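Local atomic coordinates of nitrilotriacetate monooxygenase (Burkholderia pseudomallei, PDB entry 3SDO), a protein that probably acts as a flavin-dependent monooxygenase of the NtaA/SnaA/DszA family, using reduced FMN and molecular oxygen to oxidise an organic substrate. Residues 59-64 with 74-79; 17-22 with 33-38. All blocks are in the same frame, centred on the assembly; numbering follows the deposited sequence.

Overall arrangement
Both contacts lie among the loops at the C-terminal ends of neighbouring parallel strands in the TIM-barrel-like sheet of the luciferase-like monooxygenase family, on the same side of the chain's centre. They follow one another along the sequence: interaction 2 closes the loop between strand 11-15 and helix 39-51, and interaction 1 joins the two loops on either side, in sequence, of helix 71-74, between strand 56-59 and helix 79-88. Their centres are about 11 Å apart, and they touch where Val37 packs on Arg76 and Phe77 and Ser36 meets Asn75. Strands 11-15 and 56-59 pair directly, so the two loops rise side by side next to the predicted FMN site, and both reach the second subunit.

Interaction 1: residues 59-64 with 74-79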
loop_
_atom_site.group_PDB
_atom_site.type_symbol
_atom_site.label_atom_id
_atom_site.label_comp_id
_atom_site.label_asym_id
_atom_site.label_seq_id
_atom_site.Cartn_x
_atom_site.Cartn_y
_atom_site.Cartn_z
ATOM N N ILE A 59 -1.323 -8.034 7.908
ATOM C CA ILE A 59 -1.379 -6.626 8.265
ATOM C C ILE A 59 -2.843 -6.242 8.283
ATOM O O ILE A 59 -3.476 -6.117 7.226
ATOM C CB ILE A 59 -0.603 -5.752 7.266
ATOM C CG1 ILE A 59 0.862 -6.197 7.200
ATOM C CG2 ILE A 59 -0.650 -4.258 7.669
ATOM C CD1 ILE A 59 1.594 -6.139 8.566
ATOM N N ALA A 60 -3.379 -6.137 9.499
ATOM C CA ALA A 60 -4.720 -5.649 9.757
ATOM C C ALA A 60 -4.736 -4.143 9.512
ATOM O O ALA A 60 -3.693 -3.527 9.357
ATOM C CB ALA A 60 -5.149 -5.961 11.227
ATOM N N ASP A 61 -5.917 -3.553 9.475
ATOM C CA ASP A 61 -5.991 -2.141 9.143
ATOM C C ASP A 61 -7.166 -1.406 9.771
ATOM O O ASP A 61 -8.149 -2.035 10.199
ATOM C CB ASP A 61 -6.046 -1.987 7.629
ATOM C CG ASP A 61 -5.559 -0.632 7.167
ATOM O OD1 ASP A 61 -4.541 -0.147 7.729
ATOM O OD2 ASP A 61 -6.195 -0.074 6.251
ATOM N N SER A 62 -7.030 -0.085 9.827
ATOM C CA SER A 62 -8.100 0.826 10.208
ATOM C C SER A 62 -7.955 2.124 9.432
ATOM O O SER A 62 -6.882 2.430 8.909
ATOM C CB SER A 62 -8.050 1.109 11.716
ATOM O OG SER A 62 -6.805 1.711 12.082
ATOM N N ALA A 63 -9.042 2.892 9.357
ATOM C CA ALA A 63 -9.016 4.175 8.659
ATOM C C ALA A 63 -9.839 5.226 9.400
ATOM O O ALA A 63 -10.525 6.025 8.778
ATOM C CB ALA A 63 -9.511 4.013 7.230
ATOM N N TYR A 64 -9.732 5.225 10.723
ATOM C CA TYR A 64 -10.497 6.131 11.587
ATOM C C TYR A 64 -9.771 6.288 12.904
ATOM O O TYR A 64 -9.312 5.300 13.487
ATOM C CB TYR A 64 -11.922 5.623 11.826
ATOM C CG TYR A 64 -12.790 6.617 12.564
ATOM C CD1 TYR A 64 -13.131 7.834 11.974
ATOM C CD2 TYR A 64 -13.258 6.356 13.853
ATOM C CE1 TYR A 64 -13.918 8.756 12.637
ATOM C CE2 TYR A 64 -14.051 7.291 14.530
ATOM C CZ TYR A 64 -14.371 8.488 13.906
ATOM O OH TYR A 64 -15.139 9.444 14.550
ATOM N N LEU A 74 -3.698 4.901 16.387
ATOM C CA LEU A 74 -3.324 6.317 16.240
ATOM C C LEU A 74 -2.292 6.527 15.120
ATOM O O LEU A 74 -2.274 7.566 14.474
ATOM C CB LEU A 74 -2.768 6.886 17.557
ATOM C CG LEU A 74 -3.771 7.120 18.689
ATOM C CD1 LEU A 74 -3.039 7.358 20.006
ATOM C CD2 LEU A 74 -4.705 8.292 18.371
ATOM N N ASN A 75 -1.451 5.531 14.878
ATOM C CA ASN A 75 -0.372 5.654 13.895
ATOM C C ASN A 75 0.106 4.276 13.485
ATOM O O ASN A 75 0.613 3.501 14.305
ATOM C CB ASN A 75 0.802 6.479 14.464
ATOM C CG ASN A 75 1.171 7.672 13.595
ATOM O OD1 ASN A 75 2.194 7.675 12.894
ATOM N ND2 ASN A 75 0.357 8.705 13.659
ATOM N N ARG A 76 -0.079 3.979 12.207
ATOM C CA ARG A 76 0.262 2.698 11.627
ATOM C C ARG A 76 0.588 2.911 10.166
ATOM O O ARG A 76 0.230 3.955 9.597
ATOM C CB ARG A 76 -0.917 1.711 11.756
ATOM C CG ARG A 76 -2.209 2.189 11.116
ATOM C CD ARG A 76 -3.492 1.518 11.682
ATOM N NE ARG A 76 -3.500 0.066 11.521
ATOM C CZ ARG A 76 -4.315 -0.780 12.158
ATOM N NH1 ARG A 76 -4.190 -2.077 11.950
ATOM N NH2 ARG A 76 -5.233 -0.354 13.027
ATOM N N PHE A 77 1.240 1.908 9.561
ATOM C CA PHE A 77 1.513 1.920 8.136
ATOM C C PHE A 77 0.234 1.599 7.380
ATOM O O PHE A 77 -0.733 1.059 7.945
ATOM C CB PHE A 77 2.635 0.926 7.763
ATOM C CG PHE A 77 4.021 1.386 8.166
ATOM C CD1 PHE A 77 4.597 2.513 7.581
ATOM C CD2 PHE A 77 4.743 0.702 9.117
ATOM C CE1 PHE A 77 5.892 2.936 7.957
ATOM C CE2 PHE A 77 6.026 1.098 9.479
ATOM C CZ PHE A 77 6.603 2.226 8.904
ATOM N N GLU A 78 0.214 1.956 6.103
ATOM C CA GLU A 78 -0.866 1.554 5.213
ATOM C C GLU A 78 -0.463 0.208 4.550
ATOM O O GLU A 78 0.721 0.006 4.236
ATOM C CB GLU A 78 -1.129 2.675 4.204
ATOM C CG GLU A 78 -2.196 2.375 3.185
ATOM C CD GLU A 78 -1.717 1.484 2.066
ATOM O OE1 GLU A 78 -0.509 1.517 1.719
ATOM O OE2 GLU A 78 -2.573 0.762 1.522
ATOM N N PRO A 79 -1.426 -0.740 4.371
ATOM C CA PRO A 79 -1.010 -2.113 4.010
ATOM C C PRO A 79 -0.378 -2.356 2.637
ATOM O O PRO A 79 0.556 -3.137 2.564
ATOM C CB PRO A 79 -2.300 -2.925 4.137
ATOM C CG PRO A 79 -3.130 -2.139 5.127
ATOM C CD PRO A 79 -2.844 -0.703 4.741
HETATM O O HOH W 1 -2.278 -0.804 8.998
#
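Arg76 reaches back from the loop before helix 79-88 to the backbone and side chains that follow strand 56-59, a buried polar contact at the C-terminal end of a barrel strand. Its guanidinium presents one face to the 61-62 backbone: Ser62 N sits 3.6 Å above the plane, over its centre, and Asp61 CA covers the same face nearer the rim. At one end of the group NH2 gives a weak, bent hydrogen bond to Ser62 OG (2.8 Å, 117° at the hydrogen); at the other, NH1 comes within 3.0 Å of Ala60 O. Arg76 bends at chi3 (-60°) on its way to the other segment. Asp61 OD1 forms a long salt bridge to Arg76 NE, 3.9 Å away and well out of the guanidinium plane, so charge alone links them directly. A water closes this gap, accepting from Arg76 NE at 2.9 Å and lying within hydrogen-bonding reach of Asp61 OD1 and Phe77 O. Pro79 packs its CG and CD crosswise against the Asp61 carboxylate, with CD 3.5 Å from OD1, while its CB meets Ile59 CG2 at 4.1 Å. Phe73 adds a cation-pi contact to Arg76, and Arg111 of the second subunit makes a salt bridge to Asp61 OD1. Asp61, a predicted FMN-binding residue, thus has two arginines and a proline ring as neighbours, and these contacts, together with the water, probably restrict the rotation of its carboxylate beside the flavin site.

Interaction 2: residues 17-22 with 33-38; sequences QGAGAN and PDASVN
With chi1 at -71°, Ser36 turns OG back beside its own backbone N, which places the hydroxyl against the Gly18-Ala19 peptide. Gly18, with a positive phi, takes the second position of a type II' beta turn from Gln17 to Gly20, in the long loop that follows barrel strand 11-15. The turn is closed by Gly20 N bonding to Gln17 O, and it rests on a short 3-10 segment at Ala35-Ser36, just ahead of helix 39-51. The backbones come very close here, Gly18 CA and Ser36 CA being 3.8 Å apart. Ser36 OG lies against the bare CA of Gly18, 3.6 Å from that atom, and its hydrogen-bonding partner is His72 ND1 rather than the turn.

Ala35 carries the apolar half of the contact. Its methyl comes up beside the backbone of Ala19, with Ala35 CB 3.7 Å from Ala19 CA, and meets the flank of the Ala19 methyl, with Ala35 CB 3.9 Å from Ala19 CB. Thr401 bonds to Gly18 O through its side chain and to Ala19 through its backbone, tying the turn to the start of helix 401-418.

The 3-10 segment and the residues after it are held by backbone bonds from Val37 N to Asp34 O and from Asn38 N to Ala35 O. Asn38 caps the following helix with OD1, which accepts from Phe41 N; its other amide atom, ND2, meets the syn side of Asp34 OD1 from 33° out of the carboxylate plane, in a nearly straight bond 3.1 Å long with 172° at the hydrogen.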
loop_
_atom_site.group_PDB
_atom_site.type_symbol
_atom_site.label_atom_id
_atom_site.label_comp_id
_atom_site.label_asym_id
_atom_site.label_seq_id
_atom_site.Cartn_x
_atom_site.Cartn_y
_atom_site.Cartn_z
ATOM N N GLN A 17 0.844 -6.596 14.421
ATOM C CA GLN A 17 0.146 -5.405 14.846
ATOM C C GLN A 17 1.142 -4.467 15.533
ATOM O O GLN A 17 0.993 -4.139 16.699
ATOM C CB GLN A 17 -0.974 -5.790 15.806
ATOM C CG GLN A 17 -2.020 -4.730 16.059
ATOM C CD GLN A 17 -3.024 -4.600 14.925
ATOM O OE1 GLN A 17 -2.686 -4.805 13.765
ATOM N NE2 GLN A 17 -4.256 -4.199 15.257
ATOM N N GLY A 18 2.148 -4.030 14.778
ATOM C CA GLY A 18 3.190 -3.177 15.307
ATOM C C GLY A 18 3.764 -3.776 16.565
ATOM O O GLY A 18 4.138 -4.953 16.588
ATOM N N ALA A 19 3.740 -2.993 17.628
ATOM C CA ALA A 19 4.262 -3.406 18.933
ATOM C C ALA A 19 3.648 -4.669 19.488
ATOM O O ALA A 19 4.319 -5.409 20.213
ATOM C CB ALA A 19 4.117 -2.266 19.961
ATOM N N GLY A 20 2.372 -4.913 19.202
ATOM C CA GLY A 20 1.713 -6.107 19.698
ATOM C C GLY A 20 0.204 -6.023 19.669
ATOM O O GLY A 20 -0.365 -4.951 19.487
ATOM N N ALA A 21 -0.432 -7.167 19.856
ATOM C CA ALA A 21 -1.890 -7.245 19.924
ATOM C C ALA A 21 -2.409 -6.558 21.182
ATOM O O ALA A 21 -3.547 -6.065 21.201
ATOM C CB ALA A 21 -2.362 -8.695 19.882
ATOM N N ASN A 22 -1.587 -6.521 22.236
ATOM C CA ASN A 22 -1.951 -5.765 23.436
ATOM C C ASN A 22 -1.827 -4.263 23.134
ATOM O O ASN A 22 -0.797 -3.798 22.621
ATOM C CB ASN A 22 -1.089 -6.175 24.638
ATOM C CG ASN A 22 -1.494 -5.463 25.919
ATOM O OD1 ASN A 22 -1.322 -4.249 26.041
ATOM N ND2 ASN A 22 -2.075 -6.201 26.859
ATOM N N PRO A 33 9.765 1.569 21.099
ATOM C CA PRO A 33 8.552 2.304 21.454
ATOM C C PRO A 33 7.715 2.714 20.234
ATOM O O PRO A 33 6.482 2.711 20.303
ATOM C CB PRO A 33 9.075 3.574 22.162
ATOM C CG PRO A 33 10.502 3.407 22.353
ATOM C CD PRO A 33 10.994 2.222 21.584
ATOM N N ASP A 34 8.382 3.055 19.129
ATOM C CA ASP A 34 7.671 3.440 17.879
ATOM C C ASP A 34 7.444 2.250 16.935
ATOM O O ASP A 34 7.258 2.423 15.725
ATOM C CB ASP A 34 8.470 4.525 17.142
ATOM C CG ASP A 34 9.825 4.035 16.664
ATOM O OD1 ASP A 34 10.217 2.910 17.000
ATOM O OD2 ASP A 34 10.508 4.789 15.963
ATOM N N ALA A 35 7.483 1.036 17.488
ATOM C CA ALA A 35 7.332 -0.179 16.698
ATOM C C ALA A 35 6.223 -0.081 15.636
ATOM O O ALA A 35 6.433 -0.479 14.494
ATOM C CB ALA A 35 7.081 -1.391 17.633
ATOM N N SER A 36 5.058 0.466 15.992
ATOM C CA SER A 36 3.934 0.497 15.037
ATOM C C SER A 36 4.191 1.223 13.719
ATOM O O SER A 36 3.587 0.889 12.721
ATOM C CB SER A 36 2.674 0.998 15.701
ATOM O OG SER A 36 2.215 -0.009 16.597
ATOM N N VAL A 37 5.086 2.204 13.721
ATOM C CA VAL A 37 5.496 2.901 12.513
ATOM C C VAL A 37 7.034 2.910 12.392
ATOM O O VAL A 37 7.658 3.916 12.033
ATOM C CB VAL A 37 4.904 4.328 12.459
ATOM C CG1 VAL A 37 3.426 4.267 12.176
ATOM C CG2 VAL A 37 5.141 5.077 13.760
ATOM N N ASN A 38 7.627 1.759 12.700
ATOM C CA ASN A 38 9.066 1.541 12.562
ATOM C C ASN A 38 9.242 0.443 11.509
ATOM O O ASN A 38 9.050 -0.755 11.820
ATOM C CB ASN A 38 9.638 1.094 13.915
ATOM C CG ASN A 38 11.145 0.858 13.876
ATOM O OD1 ASN A 38 11.659 0.187 12.979
ATOM N ND2 ASN A 38 11.855 1.435 14.843
#